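Hypothetical protein PH0156 (Pyrococcus horikoshii, PDB 2P62) is of unknown function but belongs to the DUF3226 family of the Toprim-like clan, so a nucleic-acid-related role is possible though unproven. Local coordinates at residues E14-V19 with K210-M215; Q69-V74 with L109-E114; R115-R118 with A123-T126; D163-K168 with H191-A196. All blocks are in the same frame, centred on the assembly; numbering follows the deposited sequence.

Contact 1: E14-V19 with K210-M215; sequences ESFFKV and KYIGIM
Phe16 and Val19, one turn apart on helix 11-23, pack against Ile212 of helix 204-218 in a near-parallel helix pair that joins the Toprim-like sheet domain to the helices of the C-terminal half. The short segments run in the same direction within 16°, and their axes come no closer than 9.7 Å, a spacing that side chains have to fill. Phe16 does so from the flank: with CG anti to the backbone N (chi1 180°) its ring swings toward the partner helix, and its CD2 and CE2 atoms are met obliquely by Ile212 CD1. The two side chains cross at roughly a right angle, Phe16 CD2 lying 3.7 Å from Ile212 CD1. Ile212 reaches that point through an extended chain (chi2 -177°), while its other branch, CG2, turns to Val19, where CG1 stands 3.9 Å away. One isoleucine thus serves both residues with separate methyls. Beyond the pair, Phe16 continues onto Leu152 and Leu156 of helix 152-162, and Ser15 OG is hydrogen-bonded to Glu209, a polar link beside the apolar one. The backbones come nearest at Val19 and Gly213, CA to CA 6.4 Å; there Val19 CG2 rests 3.8 Å from Gly213 N.

Contact 2: Q69-V74 with L109-E114; sequences QRIPKV and LSFLRE
The ring of Phe111 lies against Pro72, presenting a face to the proline while Ile71 approaches at a slant. The CH-pi geometry is explicit: Pro72 CD sits 4.2 Å from the centroid of the Phe111 ring and only 11° off the ring normal, hence over the middle of that face. The closest approach is made by a neighbouring atom of the same pyrrolidine, Pro72 CB, 3.5 Å from Phe111 CD2, with CG of the ring also near. The proline therefore spreads from the root of the aromatic side chain to its centre instead of touching at one point. Pro72 CA and Phe111 CA, 5.2 Å apart, are the nearest such pair between the segments. Ile71 uses the branch methyl CG2, which comes in obliquely 3.9 Å from Phe111 CE1, displaced from the ring centre but on the same side of its plane as Pro72; its longer branch leads away from the contact. With CG anti to its own carbonyl carbon (chi1 -63°), Phe111 carries the ring across to the start of helix 71-84. That helix opens with Ile71 and Pro72, and the ring covers its first turn from a type I beta turn, Leu109 to Leu112, that ends helix 104-109. The turn is closed by Leu112 N bonding to Leu109 O at 3.0 Å. The contact fastens the loop after helix 104-109 to the N-terminal turn of helix 71-84, in a chain assigned to the Toprim-like clan, through apolar contacts alone between the two segments. Phe111 is further placed by an edge-to-face pairing with Trp107 of the preceding helix 104-109, and by packing on Leu75.

Contact 3: R115-R118 with A123-T126; sequences REVR and AIVT
A threonine hydroxyl takes the place of a backbone donor at the end of this strand pairing: Thr126 OG1 donates a hydrogen bond to Glu116 O at 2.8 Å. The donor stands 32° out of the carbonyl plane, and chi1 of Thr126 (-178°) turns OG1 opposite the backbone N, toward the incoming chain. A water spans the same junction, donating to Val125 O at 2.6 Å and to Glu116 O over a longer distance. Between these segments the one beta bridge is Arg118 with Val125. Here Val125 N reaches Arg118 O at 2.7 Å with an N-H...O angle of 159°, whereas the return bond, Arg118 N to Val125 O, is weak. Their side chains run alongside each other on one face of the sheet, and the bent arginine chain lays a face of its guanidinium over Val125, Arg118 NH2 being 3.8 Å from Val125 CG1. Arg115 brings its aliphatic part across Thr126 at about a right angle, Arg115 CB 3.5 Å from Thr126 OG1, while its charged end forms salt bridges with Glu127 and Asp80. Residues 115-117 lead into strand 118-120, which Arg118 opens and which pairs with strand 123-126 as an antiparallel beta hairpin at one margin of the chain's mixed sheet.

Contact 4: D163-K168 with H191-A196; sequences DGILEK and HILSIA
Ile165 meets Ala196 through its branch methyl, just after a junction between two helices. Asp163 follows helix 152-162; its carboxylate turns to helix 204-218, where OD1 is bound by Tyr211 OH and in a salt bridge with Arg218. Gly164 comes next with a positive phi (78°), which suits glycine, in a Schellman motif that ends that helix. The same residue is the N-cap of helix 165-168: Lys168 N bonds to Gly164 O at 3.1 Å. Two residues, Asp163 and Gly164, thus link the helices, and Gly164 both terminates the first and N-caps the second. Ile165, first in the new helix, points at its partner. Its CG2, held anti to the backbone N (chi1 -56° for CG1), lies 3.8 Å from Ala196 CB and 4.2 Å from Leu193 CD1, so one methyl touches two residues a turn apart on helix 186-196. Ile165 CA and Ala196 CA, the nearest pair, are 7.4 Å apart. Helix 186-196 also reaches the second subunit: Ile195 O accepts a bond from its Lys180, and the His191 rings of both subunits meet. The arrangement is a helix-helix contact in the C-terminal helical part, made just after the Schellman motif that terminates helix 152-162 and beside the dimer interface.

Contact 1 opens near the N terminus, on helix 11-23, and closes only at helix 204-218, so its loop encloses the other three contacts. Within it, contact 2 ties the start of helix 71-84 to the turn after helix 104-109. Contact 3 follows directly in series as a short hairpin, and touches contact 2 through Leu109 and Leu112 on Ile124. Contact 4 then closes a loop of 22 intervening residues within the helical part; none of the loops cross. Contacts 2 and 3 lie on the opposite side of the chain's centre from contacts 1 and 4. Those last two have centres 16 Å apart, and Tyr211 and Met215 of helix 204-218 join them at Asp163.

Contact 1: E14-V19 with K210-M215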
loop_
_atom_site.group_PDB
_atom_site.type_symbol
_atom_site.label_atom_id
_atom_site.label_comp_id
_atom_site.label_asym_id
_atom_site.label_seq_id
_atom_site.Cartn_x
_atom_site.Cartn_y
_atom_site.Cartn_z
ATOM N N GLU A 14 3.340 -3.998 10.688
ATOM C CA GLU A 14 2.529 -5.205 10.830
ATOM C C GLU A 14 3.042 -6.340 9.932
ATOM O O GLU A 14 3.055 -7.499 10.343
ATOM C CB GLU A 14 1.053 -4.919 10.515
ATOM C CG GLU A 14 0.180 -6.180 10.468
ATOM C CD GLU A 14 -1.156 -5.954 9.766
ATOM O OE1 GLU A 14 -2.075 -5.370 10.376
ATOM O OE2 GLU A 14 -1.280 -6.350 8.590
ATOM N N SER A 15 3.460 -6.011 8.712
ATOM C CA SER A 15 3.966 -7.029 7.789
ATOM C C SER A 15 5.260 -7.634 8.295
ATOM O O SER A 15 5.439 -8.854 8.267
ATOM C CB SER A 15 4.215 -6.443 6.397
ATOM O OG SER A 15 3.005 -6.129 5.750
ATOM N N PHE A 16 6.161 -6.765 8.745
ATOM C CA PHE A 16 7.451 -7.194 9.260
ATOM C C PHE A 16 7.250 -8.244 10.358
ATOM O O PHE A 16 7.813 -9.330 10.288
ATOM C CB PHE A 16 8.237 -5.981 9.793
ATOM C CG PHE A 16 9.589 -6.328 10.360
ATOM C CD1 PHE A 16 9.758 -6.521 11.727
ATOM C CD2 PHE A 16 10.691 -6.478 9.526
ATOM C CE1 PHE A 16 11.011 -6.860 12.258
ATOM C CE2 PHE A 16 11.946 -6.817 10.046
ATOM C CZ PHE A 16 12.103 -7.009 11.417
ATOM N N PHE A 17 6.424 -7.940 11.352
ATOM C CA PHE A 17 6.194 -8.894 12.429
ATOM C C PHE A 17 5.432 -10.136 11.977
ATOM O O PHE A 17 5.724 -11.249 12.424
ATOM C CB PHE A 17 5.459 -8.224 13.592
ATOM C CG PHE A 17 6.372 -7.504 14.545
ATOM C CD1 PHE A 17 7.107 -8.215 15.494
ATOM C CD2 PHE A 17 6.541 -6.124 14.462
ATOM C CE1 PHE A 17 8.006 -7.562 16.345
ATOM C CE2 PHE A 17 7.436 -5.462 15.305
ATOM C CZ PHE A 17 8.173 -6.185 16.251
ATOM N N LYS A 18 4.465 -9.944 11.083
ATOM C CA LYS A 18 3.650 -11.039 10.573
ATOM C C LYS A 18 4.479 -12.074 9.803
ATOM O O LYS A 18 4.312 -13.279 9.994
ATOM C CB LYS A 18 2.523 -10.470 9.691
ATOM C CG LYS A 18 1.432 -11.465 9.294
ATOM C CD LYS A 18 1.602 -11.969 7.869
ATOM C CE LYS A 18 1.136 -10.943 6.858
ATOM N NZ LYS A 18 -0.299 -10.687 7.035
ATOM N N VAL A 19 5.388 -11.627 8.945
ATOM C CA VAL A 19 6.169 -12.609 8.202
ATOM C C VAL A 19 7.098 -13.398 9.136
ATOM O O VAL A 19 7.288 -14.600 8.961
ATOM C CB VAL A 19 6.969 -11.957 7.025
ATOM C CG1 VAL A 19 7.981 -10.938 7.547
ATOM C CG2 VAL A 19 7.654 -13.046 6.207
ATOM N N LYS A 210 7.715 -10.414 1.253
ATOM C CA LYS A 210 8.331 -11.192 0.190
ATOM C C LYS A 210 9.825 -11.399 0.439
ATOM O O LYS A 210 10.298 -12.532 0.508
ATOM C CB LYS A 210 8.128 -10.499 -1.157
ATOM C CG LYS A 210 8.626 -11.312 -2.328
ATOM C CD LYS A 210 8.498 -10.555 -3.629
ATOM C CE LYS A 210 9.097 -11.356 -4.782
ATOM N NZ LYS A 210 9.361 -10.472 -5.960
ATOM N N TYR A 211 10.557 -10.298 0.578
ATOM C CA TYR A 211 11.998 -10.334 0.811
ATOM C C TYR A 211 12.393 -11.196 2.014
ATOM O O TYR A 211 13.312 -12.019 1.932
ATOM C CB TYR A 211 12.520 -8.907 0.996
ATOM C CG TYR A 211 14.015 -8.804 1.204
ATOM C CD1 TYR A 211 14.910 -9.405 0.315
ATOM C CD2 TYR A 211 14.537 -8.076 2.277
ATOM C CE1 TYR A 211 16.291 -9.284 0.486
ATOM C CE2 TYR A 211 15.912 -7.947 2.456
ATOM C CZ TYR A 211 16.783 -8.556 1.554
ATOM O OH TYR A 211 18.140 -8.438 1.734
ATOM N N ILE A 212 11.701 -11.028 3.132
ATOM C CA ILE A 212 12.039 -11.816 4.306
ATOM C C ILE A 212 11.572 -13.258 4.149
ATOM O O ILE A 212 12.289 -14.193 4.506
ATOM C CB ILE A 212 11.429 -11.192 5.574
ATOM C CG1 ILE A 212 12.066 -9.815 5.805
ATOM C CG2 ILE A 212 11.623 -12.126 6.772
ATOM C CD1 ILE A 212 11.615 -9.108 7.068
ATOM N N GLY A 213 10.376 -13.430 3.596
ATOM C CA GLY A 213 9.827 -14.760 3.396
ATOM C C GLY A 213 10.716 -15.635 2.538
ATOM O O GLY A 213 10.871 -16.828 2.789
ATOM N N ILE A 214 11.302 -15.044 1.509
ATOM C CA ILE A 214 12.185 -15.792 0.640
ATOM C C ILE A 214 13.517 -16.088 1.337
ATOM O O ILE A 214 14.040 -17.196 1.220
ATOM C CB ILE A 214 12.418 -15.024 -0.670
ATOM C CG1 ILE A 214 11.123 -15.022 -1.489
ATOM C CG2 ILE A 214 13.560 -15.645 -1.450
ATOM C CD1 ILE A 214 11.191 -14.188 -2.760
ATOM N N MET A 215 14.053 -15.106 2.066
ATOM C CA MET A 215 15.322 -15.268 2.777
ATOM C C MET A 215 15.249 -16.453 3.719
ATOM O O MET A 215 16.204 -17.212 3.852
ATOM C CB MET A 215 15.674 -14.012 3.589
ATOM C CG MET A 215 17.025 -14.113 4.318
ATOM S SD MET A 215 17.615 -12.558 5.028
ATOM C CE MET A 215 18.192 -11.787 3.520
#

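Contact 2: Q69-V74 with L109-E114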
loop_
_atom_site.group_PDB
_atom_site.type_symbol
_atom_site.label_atom_id
_atom_site.label_comp_id
_atom_site.label_asym_id
_atom_site.label_seq_id
_atom_site.Cartn_x
_atom_site.Cartn_y
_atom_site.Cartn_z
ATOM N N GLN A 69 -3.232 9.049 19.626
ATOM C CA GLN A 69 -4.100 9.466 20.720
ATOM C C GLN A 69 -5.076 8.383 21.179
ATOM O O GLN A 69 -5.794 8.558 22.169
ATOM C CB GLN A 69 -4.876 10.709 20.290
ATOM C CG GLN A 69 -5.690 11.354 21.388
ATOM C CD GLN A 69 -6.367 12.622 20.922
ATOM O OE1 GLN A 69 -5.703 13.568 20.492
ATOM N NE2 GLN A 69 -7.694 12.651 20.998
ATOM N N ARG A 70 -5.099 7.261 20.465
ATOM C CA ARG A 70 -6.001 6.171 20.806
ATOM C C ARG A 70 -5.300 5.034 21.553
ATOM O O ARG A 70 -5.961 4.221 22.200
ATOM C CB ARG A 70 -6.669 5.622 19.543
ATOM C CG ARG A 70 -8.099 5.143 19.776
ATOM C CD ARG A 70 -8.573 4.169 18.710
ATOM N NE ARG A 70 -9.950 3.742 18.946
ATOM C CZ ARG A 70 -11.021 4.503 18.727
ATOM N NH1 ARG A 70 -10.879 5.738 18.260
ATOM N NH2 ARG A 70 -12.235 4.031 18.979
ATOM N N ILE A 71 -3.970 4.977 21.462
ATOM C CA ILE A 71 -3.184 3.944 22.140
ATOM C C ILE A 71 -3.545 3.861 23.630
ATOM O O ILE A 71 -3.809 2.777 24.156
ATOM C CB ILE A 71 -1.655 4.216 22.026
ATOM C CG1 ILE A 71 -1.220 4.252 20.558
ATOM C CG2 ILE A 71 -0.876 3.160 22.802
ATOM C CD1 ILE A 71 -1.468 2.977 19.788
ATOM N N PRO A 72 -3.552 5.005 24.335
ATOM C CA PRO A 72 -3.895 4.977 25.760
ATOM C C PRO A 72 -5.344 4.540 25.966
ATOM O O PRO A 72 -5.687 3.893 26.959
ATOM C CB PRO A 72 -3.655 6.419 26.201
ATOM C CG PRO A 72 -3.975 7.201 24.960
ATOM C CD PRO A 72 -3.281 6.385 23.892
ATOM N N LYS A 73 -6.188 4.907 25.012
ATOM C CA LYS A 73 -7.598 4.556 25.062
ATOM C C LYS A 73 -7.713 3.033 24.959
ATOM O O LYS A 73 -8.506 2.404 25.662
ATOM C CB LYS A 73 -8.329 5.262 23.910
ATOM C CG LYS A 73 -9.849 5.109 23.874
ATOM C CD LYS A 73 -10.287 3.975 22.941
ATOM C CE LYS A 73 -11.509 4.366 22.091
ATOM N NZ LYS A 73 -12.695 4.820 22.893
ATOM N N VAL A 74 -6.894 2.441 24.098
ATOM C CA VAL A 74 -6.899 0.995 23.922
ATOM C C VAL A 74 -6.371 0.272 25.155
ATOM O O VAL A 74 -6.912 -0.755 25.553
ATOM C CB VAL A 74 -6.046 0.586 22.717
ATOM C CG1 VAL A 74 -5.929 -0.935 22.650
ATOM C CG2 VAL A 74 -6.669 1.131 21.454
ATOM N N LEU A 109 4.518 4.447 29.793
ATOM C CA LEU A 109 4.285 4.728 31.203
ATOM C C LEU A 109 3.319 5.901 31.417
ATOM O O LEU A 109 2.494 5.883 32.342
ATOM C CB LEU A 109 5.617 5.018 31.902
ATOM C CG LEU A 109 5.522 5.052 33.429
ATOM C CD1 LEU A 109 5.207 3.649 33.950
ATOM C CD2 LEU A 109 6.818 5.557 34.017
ATOM N N SER A 110 3.429 6.921 30.566
ATOM C CA SER A 110 2.570 8.104 30.649
ATOM C C SER A 110 1.100 7.783 30.352
ATOM O O SER A 110 0.230 8.623 30.567
ATOM C CB SER A 110 3.045 9.186 29.669
ATOM O OG SER A 110 2.612 8.895 28.336
ATOM N N PHE A 111 0.831 6.579 29.853
ATOM C CA PHE A 111 -0.536 6.154 29.549
ATOM C C PHE A 111 -1.169 5.437 30.737
ATOM O O PHE A 111 -2.385 5.283 30.796
ATOM C CB PHE A 111 -0.550 5.203 28.338
ATOM C CG PHE A 111 -0.060 5.832 27.068
ATOM C CD1 PHE A 111 0.624 5.079 26.122
ATOM C CD2 PHE A 111 -0.250 7.187 26.835
ATOM C CE1 PHE A 111 1.117 5.668 24.970
ATOM C CE2 PHE A 111 0.239 7.788 25.685
ATOM C CZ PHE A 111 0.924 7.027 24.751
ATOM N N LEU A 112 -0.341 5.006 31.686
ATOM C CA LEU A 112 -0.818 4.261 32.847
ATOM C C LEU A 112 -0.999 5.057 34.129
ATOM O O LEU A 112 -0.383 4.748 35.149
ATOM C CB LEU A 112 0.128 3.096 33.125
ATOM C CG LEU A 112 0.377 2.153 31.952
ATOM C CD1 LEU A 112 1.408 1.139 32.378
ATOM C CD2 LEU A 112 -0.926 1.473 31.524
ATOM N N ARG A 113 -1.852 6.071 34.088
ATOM C CA ARG A 113 -2.110 6.887 35.272
ATOM C C ARG A 113 -3.166 6.214 36.171
ATOM O O ARG A 113 -4.063 5.535 35.676
ATOM C CB ARG A 113 -2.578 8.273 34.825
ATOM C CG ARG A 113 -1.792 9.413 35.431
ATOM C CD ARG A 113 -2.540 10.004 36.609
ATOM N NE ARG A 113 -3.865 10.477 36.215
ATOM C CZ ARG A 113 -4.666 11.201 36.995
ATOM N NH1 ARG A 113 -4.276 11.542 38.220
ATOM N NH2 ARG A 113 -5.862 11.575 36.555
ATOM N N GLU A 114 -3.052 6.391 37.486
ATOM C CA GLU A 114 -3.993 5.790 38.442
ATOM C C GLU A 114 -3.903 4.261 38.423
ATOM O O GLU A 114 -4.886 3.563 38.697
ATOM C CB GLU A 114 -5.442 6.211 38.137
ATOM C CG GLU A 114 -5.734 7.697 38.330
ATOM C CD GLU A 114 -5.741 8.127 39.795
ATOM O OE1 GLU A 114 -5.861 9.344 40.051
ATOM O OE2 GLU A 114 -5.632 7.259 40.688
#

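Contact 3: R115-R118 with A123-T126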
loop_
_atom_site.group_PDB
_atom_site.type_symbol
_atom_site.label_atom_id
_atom_site.label_comp_id
_atom_site.label_asym_id
_atom_site.label_seq_id
_atom_site.Cartn_x
_atom_site.Cartn_y
_atom_site.Cartn_z
ATOM N N ARG A 115 -2.717 3.752 38.093
ATOM C CA ARG A 115 -2.465 2.311 38.018
ATOM C C ARG A 115 -1.333 1.929 38.954
ATOM O O ARG A 115 -0.352 2.660 39.073
ATOM C CB ARG A 115 -2.037 1.893 36.599
ATOM C CG ARG A 115 -3.074 2.052 35.496
ATOM C CD ARG A 115 -4.110 0.934 35.511
ATOM N NE ARG A 115 -5.057 1.085 34.408
ATOM C CZ ARG A 115 -6.207 0.423 34.303
ATOM N NH1 ARG A 115 -6.562 -0.447 35.237
ATOM N NH2 ARG A 115 -7.005 0.643 33.263
ATOM N N GLU A 116 -1.472 0.786 39.615
ATOM C CA GLU A 116 -0.416 0.288 40.488
ATOM C C GLU A 116 0.537 -0.337 39.472
ATOM O O GLU A 116 0.120 -1.149 38.644
ATOM C CB GLU A 116 -0.936 -0.801 41.439
ATOM C CG GLU A 116 -2.119 -0.396 42.312
ATOM C CD GLU A 116 -1.726 0.504 43.473
ATOM O OE1 GLU A 116 -2.635 0.952 44.210
ATOM O OE2 GLU A 116 -0.511 0.760 43.655
ATOM N N VAL A 117 1.807 0.042 39.524
ATOM C CA VAL A 117 2.776 -0.478 38.579
ATOM C C VAL A 117 3.979 -1.116 39.263
ATOM O O VAL A 117 4.292 -0.800 40.410
ATOM C CB VAL A 117 3.262 0.643 37.623
ATOM C CG1 VAL A 117 4.101 1.661 38.388
ATOM C CG2 VAL A 117 4.068 0.050 36.508
ATOM N N ARG A 118 4.635 -2.022 38.547
ATOM C CA ARG A 118 5.819 -2.734 39.027
ATOM C C ARG A 118 6.595 -3.148 37.788
ATOM O O ARG A 118 6.020 -3.687 36.839
ATOM C CB ARG A 118 5.423 -3.992 39.809
ATOM C CG ARG A 118 6.590 -4.705 40.489
ATOM C CD ARG A 118 6.533 -6.203 40.254
ATOM N NE ARG A 118 5.160 -6.701 40.340
ATOM C CZ ARG A 118 4.709 -7.765 39.684
ATOM N NH1 ARG A 118 5.522 -8.456 38.890
ATOM N NH2 ARG A 118 3.441 -8.129 39.809
ATOM N N ALA A 123 9.694 -4.942 31.751
ATOM C CA ALA A 123 8.281 -4.813 31.413
ATOM C C ALA A 123 7.536 -4.061 32.512
ATOM O O ALA A 123 7.963 -4.055 33.665
ATOM C CB ALA A 123 7.668 -6.178 31.211
ATOM N N ILE A 124 6.437 -3.406 32.146
ATOM C CA ILE A 124 5.615 -2.664 33.105
ATOM C C ILE A 124 4.442 -3.592 33.450
ATOM O O ILE A 124 3.641 -3.942 32.579
ATOM C CB ILE A 124 5.068 -1.336 32.482
ATOM C CG1 ILE A 124 6.229 -0.433 32.063
ATOM C CG2 ILE A 124 4.210 -0.583 33.487
ATOM C CD1 ILE A 124 5.790 0.839 31.369
ATOM N N VAL A 125 4.347 -3.999 34.713
ATOM C CA VAL A 125 3.281 -4.903 35.121
ATOM C C VAL A 125 2.213 -4.157 35.900
ATOM O O VAL A 125 2.498 -3.492 36.894
ATOM C CB VAL A 125 3.825 -6.082 35.999
ATOM C CG1 VAL A 125 2.724 -7.088 36.267
ATOM C CG2 VAL A 125 4.999 -6.769 35.310
ATOM N N THR A 126 0.980 -4.263 35.424
ATOM C CA THR A 126 -0.142 -3.617 36.076
ATOM C C THR A 126 -1.368 -4.449 35.751
ATOM O O THR A 126 -1.501 -4.960 34.638
ATOM C CB THR A 126 -0.324 -2.159 35.578
ATOM O OG1 THR A 126 -1.402 -1.538 36.286
ATOM C CG2 THR A 126 -0.615 -2.124 34.099
HETATM O O HOH W 1 1.258 -4.158 39.080
#

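Contact 4: D163-K168 with H191-A196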
loop_
_atom_site.group_PDB
_atom_site.type_symbol
_atom_site.label_atom_id
_atom_site.label_comp_id
_atom_site.label_asym_id
_atom_site.label_seq_id
_atom_site.Cartn_x
_atom_site.Cartn_y
_atom_site.Cartn_z
ATOM N N ASP A 163 22.934 -8.825 3.555
ATOM C CA ASP A 163 22.595 -9.587 2.359
ATOM C C ASP A 163 23.482 -9.160 1.181
ATOM O O ASP A 163 23.397 -9.726 0.092
ATOM C CB ASP A 163 21.118 -9.357 2.025
ATOM C CG ASP A 163 20.542 -10.423 1.110
ATOM O OD1 ASP A 163 19.432 -10.209 0.605
ATOM O OD2 ASP A 163 21.175 -11.475 0.898
ATOM N N GLY A 164 24.327 -8.156 1.403
ATOM C CA GLY A 164 25.208 -7.682 0.350
ATOM C C GLY A 164 24.560 -6.779 -0.691
ATOM O O GLY A 164 25.199 -6.409 -1.681
ATOM N N ILE A 165 23.297 -6.415 -0.472
ATOM C CA ILE A 165 22.567 -5.559 -1.410
ATOM C C ILE A 165 23.156 -4.146 -1.489
ATOM O O ILE A 165 23.452 -3.653 -2.579
ATOM C CB ILE A 165 21.059 -5.416 -1.023
ATOM C CG1 ILE A 165 20.384 -6.792 -0.907
ATOM C CG2 ILE A 165 20.340 -4.565 -2.060
ATOM C CD1 ILE A 165 20.293 -7.568 -2.200
ATOM N N LEU A 166 23.320 -3.496 -0.339
ATOM C CA LEU A 166 23.838 -2.129 -0.301
ATOM C C LEU A 166 25.242 -2.023 -0.878
ATOM O O LEU A 166 25.685 -0.944 -1.272
ATOM C CB LEU A 166 23.824 -1.597 1.134
ATOM C CG LEU A 166 22.471 -1.623 1.849
ATOM C CD1 LEU A 166 22.558 -0.825 3.155
ATOM C CD2 LEU A 166 21.408 -1.043 0.932
ATOM N N GLU A 167 25.933 -3.155 -0.906
ATOM C CA GLU A 167 27.278 -3.244 -1.448
ATOM C C GLU A 167 27.153 -3.285 -2.970
ATOM O O GLU A 167 27.806 -2.519 -3.678
ATOM C CB GLU A 167 27.950 -4.518 -0.936
ATOM C CG GLU A 167 29.292 -4.822 -1.571
ATOM C CD GLU A 167 30.220 -3.625 -1.540
ATOM O OE1 GLU A 167 30.352 -3.002 -0.457
ATOM O OE2 GLU A 167 30.821 -3.309 -2.597
ATOM N N LYS A 168 26.302 -4.186 -3.459
ATOM C CA LYS A 168 26.059 -4.337 -4.889
ATOM C C LYS A 168 25.685 -2.992 -5.494
ATOM O O LYS A 168 25.838 -2.766 -6.694
ATOM C CB LYS A 168 24.924 -5.332 -5.131
ATOM C CG LYS A 168 24.550 -5.514 -6.595
ATOM C CD LYS A 168 23.454 -6.566 -6.753
ATOM C CE LYS A 168 23.067 -6.766 -8.214
ATOM N NZ LYS A 168 22.005 -7.800 -8.364
ATOM N N HIS A 191 13.472 2.157 -1.063
ATOM C CA HIS A 191 13.078 2.231 -2.457
ATOM C C HIS A 191 14.157 1.702 -3.387
ATOM O O HIS A 191 13.855 1.239 -4.484
ATOM C CB HIS A 191 12.696 3.659 -2.829
ATOM C CG HIS A 191 11.370 4.071 -2.282
ATOM N ND1 HIS A 191 11.239 4.849 -1.152
ATOM C CD2 HIS A 191 10.113 3.746 -2.663
ATOM C CE1 HIS A 191 9.958 4.985 -0.861
ATOM N NE2 HIS A 191 9.253 4.324 -1.762
ATOM N N ILE A 192 15.412 1.769 -2.953
ATOM C CA ILE A 192 16.502 1.251 -3.761
ATOM C C ILE A 192 16.369 -0.258 -3.697
ATOM O O ILE A 192 16.619 -0.958 -4.681
ATOM C CB ILE A 192 17.868 1.660 -3.194
ATOM C CG1 ILE A 192 18.018 3.176 -3.281
ATOM C CG2 ILE A 192 18.988 0.937 -3.944
ATOM C CD1 ILE A 192 19.336 3.677 -2.787
ATOM N N LEU A 193 15.963 -0.752 -2.528
ATOM C CA LEU A 193 15.761 -2.184 -2.322
ATOM C C LEU A 193 14.669 -2.703 -3.269
ATOM O O LEU A 193 14.777 -3.811 -3.782
ATOM C CB LEU A 193 15.362 -2.475 -0.866
ATOM C CG LEU A 193 15.068 -3.944 -0.509
ATOM C CD1 LEU A 193 16.341 -4.772 -0.645
ATOM C CD2 LEU A 193 14.539 -4.051 0.920
ATOM N N SER A 194 13.623 -1.909 -3.504
ATOM C CA SER A 194 12.548 -2.324 -4.404
ATOM C C SER A 194 13.107 -2.549 -5.809
ATOM O O SER A 194 12.717 -3.482 -6.519
ATOM C CB SER A 194 11.447 -1.260 -4.476
ATOM O OG SER A 194 10.797 -1.080 -3.238
ATOM N N ILE A 195 14.016 -1.668 -6.205
ATOM C CA ILE A 195 14.646 -1.744 -7.511
ATOM C C ILE A 195 15.618 -2.914 -7.563
ATOM O O ILE A 195 15.651 -3.663 -8.542
ATOM C CB ILE A 195 15.403 -0.447 -7.809
ATOM C CG1 ILE A 195 14.412 0.721 -7.836
ATOM C CG2 ILE A 195 16.187 -0.589 -9.100
ATOM C CD1 ILE A 195 15.064 2.093 -7.944
ATOM N N ALA A 196 16.402 -3.081 -6.501
ATOM C CA ALA A 196 17.377 -4.162 -6.444
ATOM C C ALA A 196 16.722 -5.533 -6.454
ATOM O O ALA A 196 17.344 -6.511 -6.860
ATOM C CB ALA A 196 18.253 -4.017 -5.206
#